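Local coordinates for protein endo-beta-1,2-glucanase (PDB 6IMV) that hydrolyses internal beta-1,2-glucosidic linkages of beta-1,2-glucans, as a fungal endo-acting glycoside hydrolase, at residues 12-24 / 31-43. Residues are numbered along the deposited sequence; the frame is centred on the assembly and turned at random.
Sequences EPSCRFAHQYTQE and SKFINDVLFWEGK
F17 packs between F33, D36, V37 and W40 in the tight part of this contact. Its CG sits between the backbone N and the carbonyl carbon (chi1 67°), which places the ring against helix 30-41. D36 CB lies over one face, 3.8 Å from the F17 centroid; F17 CZ meets V37 CG2 at 3.7 Å; an edge turns, offset, toward the face of F33. F17 CD2 lies 3.6 Å from W40 CD1, the rings nearly parallel but slid apart. F33 directs its edge at the face of Y21, the planes 88° apart, with CD1 over the ring centre. Y21 OH donates to D36 OD2 at 2.5 Å, from above the carboxylate plane. A phenylalanine in place of Y21 would probably leave the D36 carboxylate without this donor. W40 NE1 gives P13 O a bent bond (3.1 Å, 144°), while C15 CA and SG lie over the six-membered ring of W40. The solvent side is looser: exposed E12 and K32 bury 31 and 19 Å², against 83 Å² for F17 and 101 Å² for Y21. C15, disulfide-bonded to C504, joins the chain's two ends where an N-terminal loop folds back on helix 30-41 through an aromatic cluster of F17, Y21, F33 and W40.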
loop_
_atom_site.group_PDB
_atom_site.type_symbol
_atom_site.label_atom_id
_atom_site.label_comp_id
_atom_site.label_asym_id
_atom_site.label_seq_id
_atom_site.Cartn_x
_atom_site.Cartn_y
_atom_site.Cartn_z
ATOM N N GLU A 12 17.104 -21.030 -10.660
ATOM C CA GLU A 12 16.156 -19.892 -10.444
ATOM C C GLU A 12 14.872 -20.150 -11.234
ATOM O O GLU A 12 14.895 -20.779 -12.289
ATOM C CB GLU A 12 16.815 -18.553 -10.796
ATOM C CG GLU A 12 17.468 -18.486 -12.168
ATOM C CD GLU A 12 18.120 -17.146 -12.487
ATOM O OE1 GLU A 12 18.005 -16.686 -13.649
ATOM O OE2 GLU A 12 18.729 -16.549 -11.572
ATOM N N PRO A 13 13.702 -19.693 -10.731
ATOM C CA PRO A 13 12.415 -20.131 -11.266
ATOM C C PRO A 13 12.136 -19.599 -12.681
ATOM O O PRO A 13 12.632 -18.542 -13.047
ATOM C CB PRO A 13 11.404 -19.579 -10.247
ATOM C CG PRO A 13 12.092 -18.389 -9.630
ATOM C CD PRO A 13 13.563 -18.734 -9.628
ATOM N N SER A 14 11.346 -20.350 -13.455
ATOM C CA SER A 14 10.840 -19.880 -14.754
ATOM C C SER A 14 9.965 -18.647 -14.521
ATOM O O SER A 14 9.327 -18.507 -13.471
ATOM C CB SER A 14 10.034 -20.926 -15.489
ATOM O OG SER A 14 10.725 -22.159 -15.557
ATOM N N CYS A 15 9.916 -17.784 -15.529
ATOM C CA CYS A 15 9.073 -16.612 -15.491
ATOM C C CYS A 15 7.610 -16.996 -15.229
ATOM O O CYS A 15 6.921 -16.326 -14.459
ATOM C CB CYS A 15 9.160 -15.822 -16.788
ATOM S SG CYS A 15 8.316 -14.231 -16.634
ATOM N N ARG A 16 7.155 -18.068 -15.875
ATOM C CA ARG A 16 5.766 -18.491 -15.837
ATOM C C ARG A 16 5.590 -19.596 -14.786
ATOM O O ARG A 16 4.948 -20.590 -15.036
ATOM C CB ARG A 16 5.339 -18.926 -17.247
ATOM C CG ARG A 16 3.843 -18.844 -17.509
ATOM C CD ARG A 16 3.332 -17.413 -17.524
ATOM N NE ARG A 16 1.924 -17.316 -17.920
ATOM C CZ ARG A 16 0.908 -17.048 -17.108
ATOM N NH1 ARG A 16 1.079 -17.001 -15.793
ATOM N NH2 ARG A 16 -0.283 -16.814 -17.629
ATOM N N PHE A 17 6.120 -19.373 -13.574
ATOM C CA PHE A 17 6.164 -20.391 -12.524
ATOM C C PHE A 17 4.775 -20.662 -11.929
ATOM O O PHE A 17 4.558 -21.741 -11.363
ATOM C CB PHE A 17 7.142 -20.000 -11.410
ATOM C CG PHE A 17 6.723 -18.795 -10.603
ATOM C CD1 PHE A 17 5.848 -18.930 -9.533
ATOM C CD2 PHE A 17 7.187 -17.531 -10.923
ATOM C CE1 PHE A 17 5.449 -17.821 -8.809
ATOM C CE2 PHE A 17 6.798 -16.427 -10.178
ATOM C CZ PHE A 17 5.929 -16.574 -9.132
ATOM N N ALA A 18 3.840 -19.711 -12.043
ATOM C CA ALA A 18 2.555 -19.836 -11.356
ATOM C C ALA A 18 1.847 -21.138 -11.752
ATOM O O ALA A 18 1.295 -21.810 -10.880
ATOM C CB ALA A 18 1.680 -18.642 -11.614
ATOM N N HIS A 19 1.879 -21.507 -13.043
ATOM C CA HIS A 19 1.171 -22.721 -13.482
ATOM C C HIS A 19 2.075 -23.964 -13.443
ATOM O O HIS A 19 1.607 -25.056 -13.789
ATOM C CB HIS A 19 0.456 -22.529 -14.830
ATOM C CG HIS A 19 1.316 -22.243 -16.018
ATOM N ND1 HIS A 19 0.829 -21.519 -17.093
ATOM C CD2 HIS A 19 2.586 -22.584 -16.329
ATOM C CE1 HIS A 19 1.759 -21.436 -18.025
ATOM N NE2 HIS A 19 2.857 -22.082 -17.580
ATOM N N GLN A 20 3.327 -23.817 -12.984
ATOM C CA GLN A 20 4.219 -24.950 -12.694
ATOM C C GLN A 20 3.848 -25.621 -11.360
ATOM O O GLN A 20 4.279 -26.752 -11.119
ATOM C CB GLN A 20 5.685 -24.514 -12.635
ATOM C CG GLN A 20 6.289 -24.149 -13.982
ATOM C CD GLN A 20 7.736 -23.735 -13.857
ATOM O OE1 GLN A 20 8.153 -23.139 -12.871
ATOM N NE2 GLN A 20 8.529 -24.039 -14.869
ATOM N N TYR A 21 3.102 -24.910 -10.493
ATOM C CA TYR A 21 2.569 -25.424 -9.237
ATOM C C TYR A 21 1.074 -25.712 -9.381
ATOM O O TYR A 21 0.368 -24.997 -10.088
ATOM C CB TYR A 21 2.682 -24.386 -8.114
ATOM C CG TYR A 21 4.068 -24.028 -7.647
ATOM C CD1 TYR A 21 4.903 -23.238 -8.415
ATOM C CD2 TYR A 21 4.515 -24.410 -6.390
ATOM C CE1 TYR A 21 6.165 -22.877 -7.978
ATOM C CE2 TYR A 21 5.776 -24.060 -5.936
ATOM C CZ TYR A 21 6.601 -23.285 -6.730
ATOM O OH TYR A 21 7.833 -22.920 -6.277
ATOM N N THR A 22 0.594 -26.719 -8.653
ATOM C CA THR A 22 -0.837 -26.915 -8.413
ATOM C C THR A 22 -1.249 -26.065 -7.206
ATOM O O THR A 22 -0.406 -25.681 -6.397
ATOM C CB THR A 22 -1.195 -28.390 -8.179
ATOM O OG1 THR A 22 -0.664 -28.775 -6.917
ATOM C CG2 THR A 22 -0.672 -29.316 -9.255
ATOM N N GLN A 23 -2.552 -25.805 -7.078
ATOM C CA GLN A 23 -3.085 -25.068 -5.939
ATOM C C GLN A 23 -2.709 -25.782 -4.636
ATOM O O GLN A 23 -2.228 -25.142 -3.695
ATOM C CB GLN A 23 -4.599 -24.898 -6.065
ATOM C CG GLN A 23 -5.232 -24.320 -4.807
ATOM C CD GLN A 23 -6.576 -23.706 -5.097
ATOM O OE1 GLN A 23 -6.705 -22.798 -5.914
ATOM N NE2 GLN A 23 -7.597 -24.228 -4.449
ATOM N N GLU A 24 -2.905 -27.104 -4.584
ATOM C CA GLU A 24 -2.617 -27.871 -3.375
ATOM C C GLU A 24 -1.119 -27.793 -3.041
ATOM O O GLU A 24 -0.746 -27.778 -1.869
ATOM C CB GLU A 24 -3.081 -29.327 -3.510
ATOM C CG GLU A 24 -3.119 -30.094 -2.187
ATOM C CD GLU A 24 -3.838 -29.457 -0.994
ATOM O OE1 GLU A 24 -3.272 -29.512 0.112
ATOM O OE2 GLU A 24 -4.965 -28.928 -1.141
ATOM N N SER A 31 6.013 -21.316 1.445
ATOM C CA SER A 31 7.327 -20.675 1.431
ATOM C C SER A 31 8.034 -20.892 0.093
ATOM O O SER A 31 8.664 -19.969 -0.427
ATOM C CB SER A 31 8.173 -21.146 2.571
ATOM O OG SER A 31 7.706 -20.550 3.761
ATOM N N LYS A 32 7.941 -22.107 -0.447
ATOM C CA LYS A 32 8.612 -22.411 -1.684
ATOM C C LYS A 32 8.030 -21.541 -2.803
ATOM O O LYS A 32 8.767 -20.974 -3.616
ATOM C CB LYS A 32 8.505 -23.894 -2.054
ATOM C CG LYS A 32 9.212 -24.219 -3.360
ATOM C CD LYS A 32 9.218 -25.670 -3.770
ATOM C CE LYS A 32 9.678 -25.799 -5.205
ATOM N NZ LYS A 32 9.675 -27.209 -5.650
ATOM N N PHE A 33 6.698 -21.465 -2.854
ATOM C CA PHE A 33 6.008 -20.665 -3.864
ATOM C C PHE A 33 6.379 -19.186 -3.687
ATOM O O PHE A 33 6.703 -18.511 -4.641
ATOM C CB PHE A 33 4.495 -20.877 -3.782
ATOM C CG PHE A 33 3.724 -20.192 -4.885
ATOM C CD1 PHE A 33 3.637 -20.755 -6.150
ATOM C CD2 PHE A 33 3.098 -18.979 -4.660
ATOM C CE1 PHE A 33 2.933 -20.121 -7.162
ATOM C CE2 PHE A 33 2.402 -18.337 -5.675
ATOM C CZ PHE A 33 2.324 -18.905 -6.928
ATOM N N ILE A 34 6.361 -18.713 -2.438
ATOM C CA ILE A 34 6.637 -17.300 -2.142
ATOM C C ILE A 34 8.065 -16.937 -2.577
ATOM O O ILE A 34 8.316 -15.821 -3.027
ATOM C CB ILE A 34 6.367 -17.013 -0.654
ATOM C CG1 ILE A 34 4.866 -16.885 -0.399
ATOM C CG2 ILE A 34 7.134 -15.794 -0.175
ATOM C CD1 ILE A 34 4.471 -16.956 1.052
ATOM N N ASN A 35 8.991 -17.895 -2.444
ATOM C CA ASN A 35 10.380 -17.712 -2.855
ATOM C C ASN A 35 10.453 -17.411 -4.359
ATOM O O ASN A 35 11.276 -16.596 -4.804
ATOM C CB ASN A 35 11.192 -18.951 -2.472
ATOM C CG ASN A 35 12.673 -18.801 -2.697
ATOM O OD1 ASN A 35 13.294 -17.921 -2.111
ATOM N ND2 ASN A 35 13.230 -19.674 -3.514
ATOM N N ASP A 36 9.601 -18.077 -5.147
ATOM C CA ASP A 36 9.532 -17.835 -6.589
ATOM C C ASP A 36 8.913 -16.456 -6.858
ATOM O O ASP A 36 9.413 -15.708 -7.704
ATOM C CB ASP A 36 8.777 -18.955 -7.302
ATOM C CG ASP A 36 9.593 -20.236 -7.388
ATOM O OD1 ASP A 36 10.793 -20.180 -7.074
ATOM O OD2 ASP A 36 9.027 -21.273 -7.760
ATOM N N VAL A 37 7.845 -16.139 -6.117
ATOM C CA VAL A 37 7.127 -14.875 -6.245
ATOM C C VAL A 37 8.096 -13.700 -6.047
ATOM O O VAL A 37 8.152 -12.789 -6.879
ATOM C CB VAL A 37 5.941 -14.790 -5.271
ATOM C CG1 VAL A 37 5.383 -13.371 -5.199
ATOM C CG2 VAL A 37 4.855 -15.781 -5.632
ATOM N N LEU A 38 8.859 -13.737 -4.953
ATOM C CA LEU A 38 9.735 -12.634 -4.577
ATOM C C LEU A 38 10.803 -12.398 -5.649
ATOM O O LEU A 38 11.150 -11.248 -5.928
ATOM C CB LEU A 38 10.379 -12.942 -3.226
ATOM C CG LEU A 38 9.459 -12.826 -2.019
ATOM C CD1 LEU A 38 10.098 -13.480 -0.803
ATOM C CD2 LEU A 38 9.113 -11.371 -1.745
ATOM N N PHE A 39 11.334 -13.487 -6.218
ATOM C CA PHE A 39 12.385 -13.428 -7.249
ATOM C C PHE A 39 11.901 -12.587 -8.435
ATOM O O PHE A 39 12.576 -11.648 -8.858
ATOM C CB PHE A 39 12.790 -14.829 -7.717
ATOM C CG PHE A 39 13.880 -14.846 -8.756
ATOM C CD1 PHE A 39 15.212 -14.805 -8.376
ATOM C CD2 PHE A 39 13.583 -14.870 -10.113
ATOM C CE1 PHE A 39 16.226 -14.799 -9.325
ATOM C CE2 PHE A 39 14.594 -14.867 -11.064
ATOM C CZ PHE A 39 15.913 -14.832 -10.666
ATOM N N TRP A 40 10.714 -12.914 -8.953
ATOM C CA TRP A 40 10.208 -12.226 -10.141
ATOM C C TRP A 40 9.663 -10.832 -9.798
ATOM O O TRP A 40 9.844 -9.895 -10.595
ATOM C CB TRP A 40 9.216 -13.113 -10.889
ATOM C CG TRP A 40 9.966 -14.147 -11.665
ATOM C CD1 TRP A 40 10.147 -15.451 -11.321
ATOM C CD2 TRP A 40 10.736 -13.929 -12.862
ATOM N NE1 TRP A 40 10.953 -16.070 -12.238
ATOM C CE2 TRP A 40 11.335 -15.161 -13.191
ATOM C CE3 TRP A 40 10.975 -12.817 -13.687
ATOM C CZ2 TRP A 40 12.139 -15.316 -14.319
ATOM C CZ3 TRP A 40 11.776 -12.970 -14.798
ATOM C CH2 TRP A 40 12.343 -14.207 -15.110
ATOM N N GLU A 41 9.050 -10.682 -8.617
ATOM C CA GLU A 41 8.612 -9.363 -8.159
ATOM C C GLU A 41 9.807 -8.395 -8.118
ATOM O O GLU A 41 9.682 -7.226 -8.479
ATOM C CB GLU A 41 7.935 -9.460 -6.787
ATOM C CG GLU A 41 6.496 -9.965 -6.822
ATOM C CD GLU A 41 5.654 -9.438 -7.965
ATOM O OE1 GLU A 41 5.483 -8.202 -8.070
ATOM O OE2 GLU A 41 5.187 -10.265 -8.759
ATOM N N GLY A 42 10.961 -8.891 -7.658
ATOM C CA GLY A 42 12.192 -8.129 -7.572
ATOM C C GLY A 42 12.662 -7.545 -8.898
ATOM O O GLY A 42 13.348 -6.531 -8.910
ATOM N N LYS A 43 12.297 -8.173 -10.020
ATOM C CA LYS A 43 12.669 -7.675 -11.350
ATOM C C LYS A 43 11.964 -6.352 -11.659
ATOM O O LYS A 43 12.410 -5.613 -12.544
ATOM C CB LYS A 43 12.379 -8.715 -12.438
ATOM C CG LYS A 43 13.170 -10.009 -12.308
ATOM C CD LYS A 43 14.640 -9.782 -12.044
ATOM C CE LYS A 43 15.469 -11.045 -12.160
ATOM N NZ LYS A 43 16.778 -10.869 -11.488
#